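Local atomic coordinates of D7 protein (Anopheles stephensi, PDB entry 3NHI), a protein that binds and sequesters cysteinyl leukotrienes and thromboxane A2 analogues, dampening the host response while female mosquitoes feed on blood. Residues 140-143 with 147-150; 178-183 with 245-250; 215-220 with 258-263; 240-245 with 252-257; 264-269 with 290-295. All coordinates share one frame; numbering follows the deposited sequence.

Contact 1: 140-143 with 147-150; sequences KIYA and EIKQ
Tyr-142 carries its CG on the side of the backbone N, opposite the carbonyl carbon (chi1 -66°), and this sends the ring from the helix onto Ile-148 and Gln-150. Gln-150 starts the same way and then bends at chi2 (-82°), which folds its amide back beside the tyrosine. The segments form a local helix-to-loop contact in an all-helical protein of the PBP/GOBP family: the end of helix 135-144 packs on the loop that leads to helix 155-163. Ile-148 CG2 sits at the edge of the Tyr-142 ring, near its plane, 3.7 Å from CE1. The other branch of Ile-148 ends in CD1, which meets Ile-141 CG2 at 3.8 Å. Tyr-142 and Gln-150 run past each other in opposite directions. Their ring and amide planes are 72° apart, and Gln-150 OE1 lies 3.3 Å from Tyr-142 CB. A bond from Gln-150 NE2 to Ile-148 O (2.8 Å) fixes the amide's rotation. The Tyr-142 side chain touches Lys-151, which binds leukotriene C4 and thromboxane A2. The nearest atoms of the tyrosine side chain and the bound hydroxy fatty acid are about 5 Å apart. Ala-8 and Leu-12 of helix 8-22 pack on the same tyrosine. Its phenol end reaches the loop through one water, which is 2.8 Å from Tyr-142 OH and donates to Lys-149 O at 2.9 Å.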
# COMPACT_ATOMS: atom_id res chain seq x y z
N LYS A 140 -14.50 11.36 -1.63
CA LYS A 140 -15.73 11.04 -2.36
C LYS A 140 -15.76 9.56 -2.74
O LYS A 140 -16.81 8.94 -2.73
CB LYS A 140 -15.88 11.89 -3.62
CG LYS A 140 -16.14 13.36 -3.36
CD LYS A 140 -16.32 14.14 -4.65
CE LYS A 140 -16.53 15.61 -4.35
NZ LYS A 140 -17.01 16.38 -5.54
N ILE A 141 -14.60 9.00 -3.09
CA ILE A 141 -14.50 7.59 -3.41
C ILE A 141 -14.83 6.73 -2.18
O ILE A 141 -15.64 5.81 -2.28
CB ILE A 141 -13.08 7.22 -3.97
CG1 ILE A 141 -12.71 8.09 -5.19
CG2 ILE A 141 -12.98 5.70 -4.25
CD1 ILE A 141 -13.51 7.82 -6.46
N TYR A 142 -14.23 7.04 -1.03
CA TYR A 142 -14.51 6.27 0.19
C TYR A 142 -15.99 6.36 0.56
O TYR A 142 -16.59 5.36 0.93
CB TYR A 142 -13.68 6.76 1.37
CG TYR A 142 -12.19 6.54 1.24
CD1 TYR A 142 -11.64 5.25 1.22
CD2 TYR A 142 -11.33 7.62 1.17
CE1 TYR A 142 -10.26 5.06 1.12
CE2 TYR A 142 -9.95 7.45 1.07
CZ TYR A 142 -9.42 6.17 1.04
OH TYR A 142 -8.06 5.98 0.94
N ALA A 143 -16.57 7.55 0.41
CA ALA A 143 -17.98 7.76 0.76
C ALA A 143 -18.91 6.93 -0.14
O ALA A 143 -19.91 6.40 0.33
CB ALA A 143 -18.33 9.25 0.69
N GLU A 147 -16.90 -0.40 1.05
CA GLU A 147 -16.14 -1.65 1.07
C GLU A 147 -14.62 -1.45 0.99
O GLU A 147 -13.86 -2.41 1.08
CB GLU A 147 -16.64 -2.57 -0.05
CG GLU A 147 -16.30 -2.11 -1.48
CD GLU A 147 -17.37 -1.24 -2.16
OE1 GLU A 147 -18.13 -0.50 -1.49
OE2 GLU A 147 -17.42 -1.30 -3.41
N ILE A 148 -14.19 -0.21 0.82
CA ILE A 148 -12.75 0.11 0.78
C ILE A 148 -12.28 0.41 2.21
O ILE A 148 -12.95 1.15 2.93
CB ILE A 148 -12.46 1.37 -0.08
CG1 ILE A 148 -13.00 1.21 -1.51
CG2 ILE A 148 -10.95 1.68 -0.10
CD1 ILE A 148 -12.91 2.46 -2.36
N LYS A 149 -11.13 -0.14 2.61
CA LYS A 149 -10.55 0.21 3.91
C LYS A 149 -10.31 1.73 3.98
O LYS A 149 -9.68 2.31 3.10
CB LYS A 149 -9.24 -0.55 4.16
CG LYS A 149 -8.66 -0.28 5.56
CD LYS A 149 -7.15 -0.48 5.61
CE LYS A 149 -6.39 0.70 5.04
NZ LYS A 149 -6.34 1.85 6.00
N GLN A 150 -10.81 2.34 5.05
CA GLN A 150 -10.76 3.79 5.18
C GLN A 150 -9.44 4.22 5.81
O GLN A 150 -8.75 3.43 6.45
CB GLN A 150 -11.94 4.27 6.02
CG GLN A 150 -13.29 3.67 5.59
CD GLN A 150 -13.93 4.38 4.40
OE1 GLN A 150 -14.21 5.58 4.46
NE2 GLN A 150 -14.21 3.63 3.33
O HOH W 1 -7.36 3.96 2.77

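Contact 2: 178-183 with 245-250; sequences YKLTGS and LVNSRL. With SO4 (sulfate ion), chain D.
Val-246 spreads its two methyl groups over two residues of the 178-183 loop. With CG1 opposite its own backbone N (chi1 168°), CG1 faces Leu-180 and CG2 faces Tyr-178. CG2 is 3.8 Å from Tyr-178 CD1, and the valine crosses the ring at a slant. CG1 is 3.9 Å from Leu-180 CD1. Leu-180 has CG opposite its carbonyl carbon (chi1 -56°), which brings CD1 to Val-246 and Asn-247. This methyl is equally close to Asn-247 OD1 and ND2 (3.5 Å each) and lies out of the amide plane. The contact joins the long loop before helix 184-196 to the C-terminal end of helix 238-246, in the PBP/GOBP part of the chain. Past the helix, Ser-248 turns its hydroxyl back (chi1 76°). Ser-248 OG gives a bond to Leu-245 O at 2.7 Å and accepts one from Leu-250 N at 3.0 Å, capping the turn into helix 251-266. Tyr-178 is held at both ends. Its OH bonds to Asp-259 and Arg-176, while Tyr-178 N donates to O2 of a sulfate ion at 2.8 Å. The sulfate, probably from the crystallisation liquor, is also bound by Arg-177 and Lys-255. Its O2 lies at the edge of the Tyr-178 ring, in plane.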
# COMPACT_ATOMS: atom_id res chain seq x y z
N TYR A 178 -3.27 -13.57 19.61
CA TYR A 178 -2.60 -14.50 18.71
C TYR A 178 -3.05 -15.95 18.91
O TYR A 178 -2.36 -16.88 18.49
CB TYR A 178 -1.08 -14.32 18.81
CG TYR A 178 -0.64 -13.05 18.13
CD1 TYR A 178 -0.29 -13.04 16.79
CD2 TYR A 178 -0.64 -11.83 18.82
CE1 TYR A 178 0.08 -11.86 16.15
CE2 TYR A 178 -0.27 -10.65 18.19
CZ TYR A 178 0.09 -10.68 16.85
OH TYR A 178 0.46 -9.52 16.19
N LYS A 179 -4.23 -16.12 19.49
CA LYS A 179 -4.79 -17.45 19.70
C LYS A 179 -5.07 -18.10 18.34
O LYS A 179 -5.74 -17.50 17.49
CB LYS A 179 -6.07 -17.36 20.51
CG LYS A 179 -6.72 -18.71 20.82
CD LYS A 179 -8.10 -18.55 21.46
CE LYS A 179 -8.01 -17.93 22.85
NZ LYS A 179 -7.46 -18.90 23.84
N LEU A 180 -4.54 -19.30 18.15
CA LEU A 180 -4.71 -20.02 16.89
C LEU A 180 -5.85 -21.03 17.01
O LEU A 180 -5.71 -22.05 17.70
CB LEU A 180 -3.40 -20.69 16.47
CG LEU A 180 -2.19 -19.75 16.35
CD1 LEU A 180 -0.92 -20.55 16.08
CD2 LEU A 180 -2.42 -18.67 15.29
N THR A 181 -6.96 -20.75 16.35
CA THR A 181 -8.16 -21.59 16.44
C THR A 181 -8.41 -22.43 15.19
O THR A 181 -9.21 -23.36 15.22
CB THR A 181 -9.40 -20.73 16.65
OG1 THR A 181 -9.53 -19.83 15.54
CG2 THR A 181 -9.29 -19.94 17.96
N GLY A 182 -7.78 -22.05 14.08
CA GLY A 182 -8.07 -22.68 12.79
C GLY A 182 -9.51 -22.50 12.32
O GLY A 182 -9.98 -23.26 11.48
N SER A 183 -10.21 -21.52 12.86
CA SER A 183 -11.61 -21.31 12.49
C SER A 183 -11.70 -20.73 11.07
O SER A 183 -10.76 -20.06 10.63
CB SER A 183 -12.32 -20.38 13.47
OG SER A 183 -11.83 -19.06 13.34
N LEU A 245 4.70 -18.59 11.67
CA LEU A 245 5.40 -17.50 12.33
C LEU A 245 5.08 -17.46 13.82
O LEU A 245 5.99 -17.36 14.65
CB LEU A 245 5.05 -16.16 11.67
CG LEU A 245 5.62 -15.99 10.26
CD1 LEU A 245 4.81 -14.95 9.49
CD2 LEU A 245 7.10 -15.64 10.28
N VAL A 246 3.80 -17.59 14.15
CA VAL A 246 3.37 -17.49 15.54
C VAL A 246 3.94 -18.63 16.38
O VAL A 246 4.37 -18.41 17.51
CB VAL A 246 1.83 -17.43 15.64
CG1 VAL A 246 1.37 -17.62 17.10
CG2 VAL A 246 1.31 -16.09 15.09
N ASN A 247 4.01 -19.83 15.81
CA ASN A 247 4.47 -20.99 16.57
C ASN A 247 5.98 -21.23 16.54
O ASN A 247 6.46 -22.21 17.11
CB ASN A 247 3.69 -22.24 16.16
CG ASN A 247 2.31 -22.29 16.79
OD1 ASN A 247 2.02 -21.55 17.74
ND2 ASN A 247 1.45 -23.16 16.28
N SER A 248 6.70 -20.30 15.93
CA SER A 248 8.16 -20.39 15.80
C SER A 248 8.90 -19.65 16.91
O SER A 248 8.30 -18.95 17.72
CB SER A 248 8.57 -19.77 14.46
OG SER A 248 8.52 -18.35 14.54
N ARG A 249 10.23 -19.78 16.90
CA ARG A 249 11.09 -19.06 17.83
C ARG A 249 10.99 -17.53 17.61
O ARG A 249 11.40 -16.74 18.46
CB ARG A 249 12.54 -19.53 17.67
CG ARG A 249 13.30 -19.75 18.96
CD ARG A 249 13.37 -21.24 19.34
NE ARG A 249 14.35 -21.97 18.53
CZ ARG A 249 14.04 -22.84 17.56
NH1 ARG A 249 12.77 -23.11 17.28
NH2 ARG A 249 15.01 -23.45 16.89
N LEU A 250 10.43 -17.13 16.46
CA LEU A 250 10.21 -15.70 16.14
C LEU A 250 8.97 -15.10 16.78
O LEU A 250 8.73 -13.91 16.63
CB LEU A 250 10.08 -15.50 14.62
CG LEU A 250 11.28 -15.84 13.74
CD1 LEU A 250 10.86 -15.88 12.29
CD2 LEU A 250 12.40 -14.83 13.95
S SO4 D . -0.99 -13.22 22.77
O1 SO4 D . -0.66 -14.58 22.36
O2 SO4 D . -2.21 -12.80 22.10
O3 SO4 D . 0.10 -12.32 22.42
O4 SO4 D . -1.20 -13.19 24.22

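Contact 3: 215-220 with 258-263; sequences NLINKS and FDFHEL
Apolar packing carries this contact, and Phe-260 is its single residue from helix 251-266. Its CG lies opposite the backbone N (chi1 -173°), which reaches the ring out to the end of helix 207-216. Ile-217 CG2 is 4.0 Å from Phe-260 CD2 and 4.1 Å from Phe-260 CB. The two side chains lie alongside each other, pointing opposite ways. Leu-216 adds a looser touch, its CB 4.2 Å from Phe-260 CE2. One polar atom also touches the ring: Leu-216 O is 3.8 Å from Phe-260 CE2, oblique to the ring.

Backbone hydrogen bonds shape the side that receives the ring. Asn-218, at positive phi, is the C-prime residue of a Schellman motif that ends helix 207-216, with Lys-219 N bonded to Phe-214 O and Asn-218 N to Asn-215 O at 3.0 Å. The turn presents Ile-217 where the helix stops.

The third kind involves the ring's neighbours: Arg-264 makes a cation-pi contact with Phe-260, and the Tyr-277 ring meets the Phe-260 ring with planes about 60° apart.

Helix 280-288 covers Phe-260 through Val-283. Ile-217 also lies on Asn-256 and Ala-257, earlier in helix 251-266. Helices 207-216, 251-266 and 280-288 thus pack around this phenylalanine.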
# COMPACT_ATOMS: atom_id res chain seq x y z
N ASN A 215 12.61 -5.75 9.63
CA ASN A 215 13.61 -4.68 9.52
C ASN A 215 13.09 -3.41 10.18
O ASN A 215 13.83 -2.72 10.86
CB ASN A 215 13.96 -4.41 8.05
CG ASN A 215 14.71 -5.57 7.42
OD1 ASN A 215 15.23 -6.46 8.11
ND2 ASN A 215 14.81 -5.54 6.10
N LEU A 216 11.79 -3.15 10.01
CA LEU A 216 11.17 -1.94 10.54
C LEU A 216 11.05 -1.90 12.07
O LEU A 216 10.88 -0.82 12.65
CB LEU A 216 9.80 -1.69 9.89
CG LEU A 216 9.88 -1.08 8.48
CD1 LEU A 216 8.54 -1.21 7.78
CD2 LEU A 216 10.32 0.38 8.52
N ILE A 217 11.14 -3.06 12.72
CA ILE A 217 11.23 -3.12 14.19
C ILE A 217 12.67 -3.34 14.67
O ILE A 217 12.91 -3.75 15.80
CB ILE A 217 10.25 -4.13 14.84
CG1 ILE A 217 10.52 -5.56 14.35
CG2 ILE A 217 8.81 -3.70 14.58
CD1 ILE A 217 9.99 -6.64 15.30
N ASN A 218 13.63 -3.04 13.79
CA ASN A 218 15.06 -3.10 14.12
C ASN A 218 15.54 -4.51 14.44
O ASN A 218 16.38 -4.73 15.32
CB ASN A 218 15.42 -2.08 15.23
CG ASN A 218 14.98 -0.68 14.87
OD1 ASN A 218 15.24 -0.20 13.76
ND2 ASN A 218 14.30 -0.01 15.80
N LYS A 219 15.01 -5.47 13.69
CA LYS A 219 15.40 -6.87 13.82
C LYS A 219 15.94 -7.42 12.50
O LYS A 219 15.59 -8.53 12.09
CB LYS A 219 14.23 -7.71 14.36
CG LYS A 219 13.86 -7.40 15.81
CD LYS A 219 14.96 -7.87 16.76
CE LYS A 219 14.68 -7.44 18.19
NZ LYS A 219 15.70 -8.03 19.11
N SER A 220 16.81 -6.65 11.85
CA SER A 220 17.42 -7.06 10.59
C SER A 220 18.21 -8.36 10.73
O SER A 220 18.31 -9.13 9.77
CB SER A 220 18.32 -5.96 10.01
OG SER A 220 19.31 -5.54 10.95
N PHE A 258 4.01 -7.42 13.33
CA PHE A 258 2.64 -7.45 12.81
C PHE A 258 1.79 -6.36 13.48
O PHE A 258 0.98 -5.71 12.81
CB PHE A 258 2.08 -8.84 13.08
CG PHE A 258 0.90 -9.26 12.24
CD1 PHE A 258 0.95 -9.31 10.84
CD2 PHE A 258 -0.23 -9.74 12.88
CE1 PHE A 258 -0.15 -9.79 10.10
CE2 PHE A 258 -1.32 -10.21 12.17
CZ PHE A 258 -1.29 -10.25 10.77
N ASP A 259 1.99 -6.15 14.78
CA ASP A 259 1.30 -5.08 15.51
C ASP A 259 1.72 -3.71 14.98
O ASP A 259 0.88 -2.83 14.79
CB ASP A 259 1.58 -5.14 17.02
CG ASP A 259 0.98 -6.36 17.71
OD1 ASP A 259 0.13 -7.06 17.12
OD2 ASP A 259 1.35 -6.59 18.88
N PHE A 260 3.01 -3.54 14.71
CA PHE A 260 3.48 -2.26 14.16
C PHE A 260 2.86 -2.03 12.78
O PHE A 260 2.42 -0.92 12.47
CB PHE A 260 5.01 -2.21 14.10
CG PHE A 260 5.57 -0.86 13.70
CD1 PHE A 260 5.01 0.33 14.17
CD2 PHE A 260 6.69 -0.80 12.90
CE1 PHE A 260 5.56 1.57 13.82
CE2 PHE A 260 7.26 0.43 12.55
CZ PHE A 260 6.69 1.62 13.02
N HIS A 261 2.79 -3.09 11.96
CA HIS A 261 2.14 -2.94 10.67
C HIS A 261 0.64 -2.68 10.83
O HIS A 261 0.06 -1.93 10.03
CB HIS A 261 2.43 -4.09 9.72
CG HIS A 261 2.34 -3.71 8.27
ND1 HIS A 261 2.94 -4.46 7.27
CD2 HIS A 261 1.75 -2.66 7.64
CE1 HIS A 261 2.70 -3.90 6.10
NE2 HIS A 261 1.98 -2.81 6.29
N GLU A 262 -0.00 -3.24 11.85
CA GLU A 262 -1.40 -2.86 12.08
C GLU A 262 -1.53 -1.33 12.21
O GLU A 262 -2.36 -0.71 11.53
CB GLU A 262 -2.04 -3.55 13.29
CG GLU A 262 -3.49 -3.09 13.37
CD GLU A 262 -4.33 -3.71 14.46
OE1 GLU A 262 -3.80 -4.43 15.33
OE2 GLU A 262 -5.55 -3.43 14.45
N LEU A 263 -0.70 -0.74 13.06
CA LEU A 263 -0.70 0.71 13.22
C LEU A 263 -0.46 1.43 11.90
O LEU A 263 -1.21 2.34 11.53
CB LEU A 263 0.36 1.13 14.25
CG LEU A 263 0.60 2.63 14.40
CD1 LEU A 263 -0.69 3.41 14.74
CD2 LEU A 263 1.66 2.83 15.46

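Contact 4: 240-245 with 252-257; sequences DYYVCL and QHFKNA. With SO4 (sulfate ion), chain D.
Tyr-242 is the first residue of its segment to touch Phe-254. Its CG is opposite the backbone N (chi1 176°), which brings the ring to Phe-254. The two side chains cross at about a right angle. Tyr-242 CD1 comes within 3.8 Å of Phe-254 CE2, and the tyrosine sits at the edge of the phenylalanine ring, near its plane. Beyond this meeting, Tyr-242 packs on Ile-190 and Phe-194 of helix 184-196.

Cys-244 points elsewhere and forms the disulfide with Cys-233, which ties helix 238-246 to the chain that precedes it.

Leu-245 lies over a face of Phe-254, where Tyr-242 holds the edge. Its CB makes a CH-pi contact, 3.9 Å from the Phe-254 ring centroid and 15° off the ring normal. Farther along the same side chain, Leu-245 CD1 is 3.7 Å from Phe-254 CE1. Val-229 and Leu-230 of helix 223-231 pack on the leucine as well.

This is a helical hairpin: helices 238-246 and 251-266 follow each other in the chain, and Phe-254 is the residue of the second helix that both Tyr-242 and Leu-245 touch. The Phe-258 ring meets it, and the Phe-214 side chain packs on it. At the next position, Lys-255 NZ binds sulfate O3 at 2.8 Å and sulfate O1 at 2.9 Å.

Across the hairpin the contact is aromatic and aliphatic among buried side chains, so it consists of van der Waals and CH-pi packing. Lys-255 takes no part in this packing; its ammonium group hydrogen-bonds a sulfate probably from the crystallisation liquor.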
# COMPACT_ATOMS: atom_id res chain seq x y z
N ASP A 240 -1.69 -20.39 7.00
CA ASP A 240 -0.57 -21.32 7.20
C ASP A 240 0.71 -20.59 7.59
O ASP A 240 1.38 -20.97 8.56
CB ASP A 240 -0.34 -22.19 5.98
CG ASP A 240 -1.56 -23.01 5.61
OD1 ASP A 240 -2.21 -23.56 6.52
OD2 ASP A 240 -1.86 -23.10 4.41
N TYR A 241 1.04 -19.52 6.86
CA TYR A 241 2.24 -18.73 7.16
C TYR A 241 2.14 -18.04 8.51
O TYR A 241 3.10 -18.01 9.27
CB TYR A 241 2.52 -17.71 6.05
CG TYR A 241 2.81 -18.35 4.72
CD1 TYR A 241 1.96 -18.15 3.64
CD2 TYR A 241 3.91 -19.19 4.56
CE1 TYR A 241 2.21 -18.76 2.41
CE2 TYR A 241 4.18 -19.79 3.34
CZ TYR A 241 3.33 -19.56 2.26
OH TYR A 241 3.57 -20.17 1.05
N TYR A 242 0.97 -17.51 8.81
CA TYR A 242 0.70 -16.90 10.10
C TYR A 242 0.95 -17.89 11.26
O TYR A 242 1.64 -17.55 12.22
CB TYR A 242 -0.75 -16.40 10.08
CG TYR A 242 -1.28 -15.80 11.36
CD1 TYR A 242 -0.82 -14.58 11.85
CD2 TYR A 242 -2.29 -16.45 12.07
CE1 TYR A 242 -1.34 -14.04 13.02
CE2 TYR A 242 -2.82 -15.91 13.23
CZ TYR A 242 -2.34 -14.70 13.70
OH TYR A 242 -2.85 -14.16 14.86
N VAL A 243 0.39 -19.10 11.14
CA VAL A 243 0.61 -20.16 12.12
C VAL A 243 2.10 -20.50 12.24
O VAL A 243 2.63 -20.62 13.35
CB VAL A 243 -0.21 -21.43 11.79
CG1 VAL A 243 0.27 -22.63 12.61
CG2 VAL A 243 -1.68 -21.20 12.03
N CYS A 244 2.78 -20.62 11.10
CA CYS A 244 4.21 -20.93 11.15
C CYS A 244 5.01 -19.87 11.90
O CYS A 244 5.89 -20.21 12.69
CB CYS A 244 4.78 -21.13 9.75
SG CYS A 244 4.20 -22.67 9.03
N LEU A 245 4.70 -18.59 11.67
CA LEU A 245 5.40 -17.50 12.33
C LEU A 245 5.08 -17.46 13.82
O LEU A 245 5.99 -17.36 14.65
CB LEU A 245 5.05 -16.16 11.67
CG LEU A 245 5.62 -15.99 10.26
CD1 LEU A 245 4.81 -14.95 9.49
CD2 LEU A 245 7.10 -15.64 10.28
N GLN A 252 7.49 -13.68 19.44
CA GLN A 252 7.31 -12.34 19.99
C GLN A 252 7.71 -11.26 18.99
O GLN A 252 7.06 -10.22 18.91
CB GLN A 252 8.09 -12.15 21.30
CG GLN A 252 7.76 -10.83 22.02
CD GLN A 252 6.27 -10.69 22.32
OE1 GLN A 252 5.67 -11.54 22.99
NE2 GLN A 252 5.67 -9.61 21.83
N HIS A 253 8.78 -11.51 18.24
CA HIS A 253 9.20 -10.55 17.24
C HIS A 253 8.18 -10.41 16.12
O HIS A 253 7.92 -9.29 15.66
CB HIS A 253 10.57 -10.94 16.68
CG HIS A 253 11.61 -11.07 17.74
ND1 HIS A 253 12.03 -10.00 18.50
CD2 HIS A 253 12.30 -12.14 18.18
CE1 HIS A 253 12.94 -10.41 19.36
NE2 HIS A 253 13.12 -11.71 19.19
N PHE A 254 7.59 -11.52 15.71
CA PHE A 254 6.52 -11.44 14.73
C PHE A 254 5.33 -10.63 15.26
O PHE A 254 4.79 -9.78 14.54
CB PHE A 254 6.04 -12.81 14.25
CG PHE A 254 4.84 -12.73 13.37
CD1 PHE A 254 4.91 -12.05 12.16
CD2 PHE A 254 3.62 -13.27 13.76
CE1 PHE A 254 3.79 -11.92 11.35
CE2 PHE A 254 2.50 -13.14 12.93
CZ PHE A 254 2.59 -12.46 11.74
N LYS A 255 4.93 -10.88 16.51
CA LYS A 255 3.83 -10.14 17.09
C LYS A 255 4.14 -8.65 17.05
O LYS A 255 3.31 -7.85 16.67
CB LYS A 255 3.56 -10.59 18.53
CG LYS A 255 3.06 -12.01 18.65
CD LYS A 255 2.80 -12.37 20.10
CE LYS A 255 2.33 -13.80 20.23
NZ LYS A 255 2.10 -14.15 21.66
N ASN A 256 5.38 -8.28 17.40
CA ASN A 256 5.76 -6.87 17.41
C ASN A 256 5.74 -6.27 16.00
O ASN A 256 5.28 -5.15 15.80
CB ASN A 256 7.12 -6.68 18.09
CG ASN A 256 7.08 -7.01 19.57
OD1 ASN A 256 6.01 -7.06 20.18
ND2 ASN A 256 8.25 -7.24 20.15
N ALA A 257 6.23 -7.04 15.03
CA ALA A 257 6.27 -6.60 13.63
C ALA A 257 4.87 -6.45 13.04
O ALA A 257 4.57 -5.46 12.37
CB ALA A 257 7.08 -7.58 12.80
S SO4 D . -0.99 -13.22 22.77
O1 SO4 D . -0.66 -14.58 22.36
O2 SO4 D . -2.21 -12.80 22.10
O3 SO4 D . 0.10 -12.32 22.42
O4 SO4 D . -1.20 -13.19 24.22

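Contact 5: 264-269 with 290-295; sequences RSADYA and LNTTVH
Leu-290 CD1 makes the closest approach here, 3.9 Å from Ala-266 CB at the end of helix 251-266. The same methyl also lies 4.1 Å from Asp-267 CB. Leu-290 CG stands opposite its carbonyl carbon (chi1 -62°), and this carries the leucine's branch across to the helix end. Thr-292 adds its methyl, with CG2 4.2 Å from Ala-266 CB.

The next shell sets these groups in place. Asp-267 OD1 accepts from Ala-269 N at 3.1 Å, an Asx turn, met from above the carboxylate plane. Thr-292 OG1 accepts from Val-294 N at 3.3 Å, an ST turn. Asn-291, between the two touching residues, is the centre of an inverse gamma turn.

Farther out, Gly-152 makes backbone hydrogen bonds to both Ala-266 and Asn-291, so the 152-154 loop bridges the two segments. Thr-293 OG1 bonds to Glu-262 and to Arg-176.

The contact thus fastens the C-terminal tail to the end of helix 251-266. Between the segments it is a small apolar meeting of methyl and methylene groups. Asp-267 OD1 and Thr-292 OG1 each close a local turn, and Thr-292 OG1 also bonds Met-287 O at the end of helix 280-288.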
# COMPACT_ATOMS: atom_id res chain seq x y z
N ARG A 264 0.58 1.02 11.18
CA ARG A 264 0.93 1.64 9.92
C ARG A 264 -0.17 1.47 8.87
O ARG A 264 -0.35 2.34 8.01
CB ARG A 264 2.26 1.08 9.41
CG ARG A 264 3.42 1.53 10.28
CD ARG A 264 4.78 1.18 9.72
NE ARG A 264 5.06 -0.25 9.78
CZ ARG A 264 5.08 -1.08 8.73
NH1 ARG A 264 4.81 -0.67 7.50
NH2 ARG A 264 5.36 -2.35 8.93
N SER A 265 -0.92 0.37 8.95
CA SER A 265 -1.99 0.12 7.99
C SER A 265 -3.21 0.98 8.28
O SER A 265 -4.06 1.13 7.41
CB SER A 265 -2.38 -1.37 7.97
OG SER A 265 -3.24 -1.72 9.04
N ALA A 266 -3.30 1.53 9.49
CA ALA A 266 -4.36 2.48 9.84
C ALA A 266 -3.98 3.90 9.42
O ALA A 266 -4.84 4.67 8.99
CB ALA A 266 -4.68 2.43 11.34
N ASP A 267 -2.69 4.23 9.50
CA ASP A 267 -2.21 5.57 9.22
C ASP A 267 -1.11 5.47 8.16
O ASP A 267 0.06 5.28 8.48
CB ASP A 267 -1.68 6.19 10.51
CG ASP A 267 -1.15 7.61 10.33
OD1 ASP A 267 -1.21 8.17 9.21
OD2 ASP A 267 -0.68 8.15 11.35
N TYR A 268 -1.49 5.62 6.89
CA TYR A 268 -0.53 5.48 5.79
C TYR A 268 0.55 6.56 5.80
O TYR A 268 1.59 6.39 5.16
CB TYR A 268 -1.27 5.44 4.45
CG TYR A 268 -1.86 4.09 4.06
CD1 TYR A 268 -2.01 3.06 5.00
CD2 TYR A 268 -2.27 3.85 2.75
CE1 TYR A 268 -2.55 1.83 4.63
CE2 TYR A 268 -2.82 2.63 2.37
CZ TYR A 268 -2.95 1.62 3.32
OH TYR A 268 -3.48 0.38 2.99
N ALA A 269 0.34 7.63 6.56
CA ALA A 269 1.35 8.69 6.68
C ALA A 269 2.34 8.46 7.82
O ALA A 269 3.25 9.26 8.02
CB ALA A 269 0.68 10.06 6.82
N LEU A 290 -6.92 5.27 16.94
CA LEU A 290 -7.42 4.95 15.60
C LEU A 290 -8.41 3.79 15.66
O LEU A 290 -8.66 3.22 16.72
CB LEU A 290 -6.23 4.63 14.67
CG LEU A 290 -5.24 5.79 14.47
CD1 LEU A 290 -3.96 5.29 13.82
CD2 LEU A 290 -5.84 6.95 13.67
N ASN A 291 -8.98 3.44 14.51
CA ASN A 291 -9.93 2.34 14.42
C ASN A 291 -9.15 1.03 14.19
O ASN A 291 -8.94 0.59 13.06
CB ASN A 291 -10.95 2.61 13.31
CG ASN A 291 -11.98 1.50 13.16
OD1 ASN A 291 -12.10 0.61 14.00
ND2 ASN A 291 -12.74 1.55 12.07
N THR A 292 -8.72 0.44 15.30
CA THR A 292 -7.85 -0.74 15.27
C THR A 292 -8.41 -1.85 16.15
O THR A 292 -9.48 -1.71 16.76
CB THR A 292 -6.43 -0.42 15.78
OG1 THR A 292 -6.50 -0.18 17.19
CG2 THR A 292 -5.85 0.78 15.07
N THR A 293 -7.67 -2.96 16.24
CA THR A 293 -8.09 -4.11 17.02
C THR A 293 -7.39 -4.16 18.38
O THR A 293 -7.37 -5.20 19.03
CB THR A 293 -7.85 -5.44 16.26
OG1 THR A 293 -6.46 -5.59 15.97
CG2 THR A 293 -8.65 -5.49 14.97
N VAL A 294 -6.86 -3.02 18.81
CA VAL A 294 -6.11 -2.92 20.07
C VAL A 294 -7.01 -3.14 21.30
O VAL A 294 -8.22 -2.92 21.25
CB VAL A 294 -5.37 -1.55 20.16
CG1 VAL A 294 -6.32 -0.40 20.48
CG2 VAL A 294 -4.20 -1.61 21.16
N HIS A 295 -6.39 -3.60 22.39
CA HIS A 295 -7.05 -3.74 23.69
C HIS A 295 -7.15 -2.39 24.39
O HIS A 295 -6.16 -1.66 24.51
CB HIS A 295 -6.28 -4.71 24.58
CG HIS A 295 -6.32 -6.13 24.12
ND1 HIS A 295 -5.60 -6.58 23.04
CD2 HIS A 295 -6.99 -7.21 24.61
CE1 HIS A 295 -5.82 -7.88 22.87
NE2 HIS A 295 -6.66 -8.28 23.81

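Helix 251-266 joins contacts 3 and 4, and contact 5 lies at its end. Contacts 2 and 4 are neighbours, with centres about 7 Å apart; they share Leu-245 and the sulfate. Contact 2 reaches contact 3 through Tyr-178 OH and Asp-259 OD1, 2.7 Å apart. Contacts 3 and 5 meet where Glu-262 OE2 is 2.8 Å from Thr-293 OG1. Contact 1 lies apart from most of these, its centre about 31 Å from that of contact 2, yet Lys-149 NZ reaches Ser-265 O of contact 5 at 2.8 Å. The Tyr-142 side chain of contact 1 comes to about 5 Å from the fatty-acid ligand, and that of Asp-267 of contact 5 to about 9 Å, nearest atoms in each case.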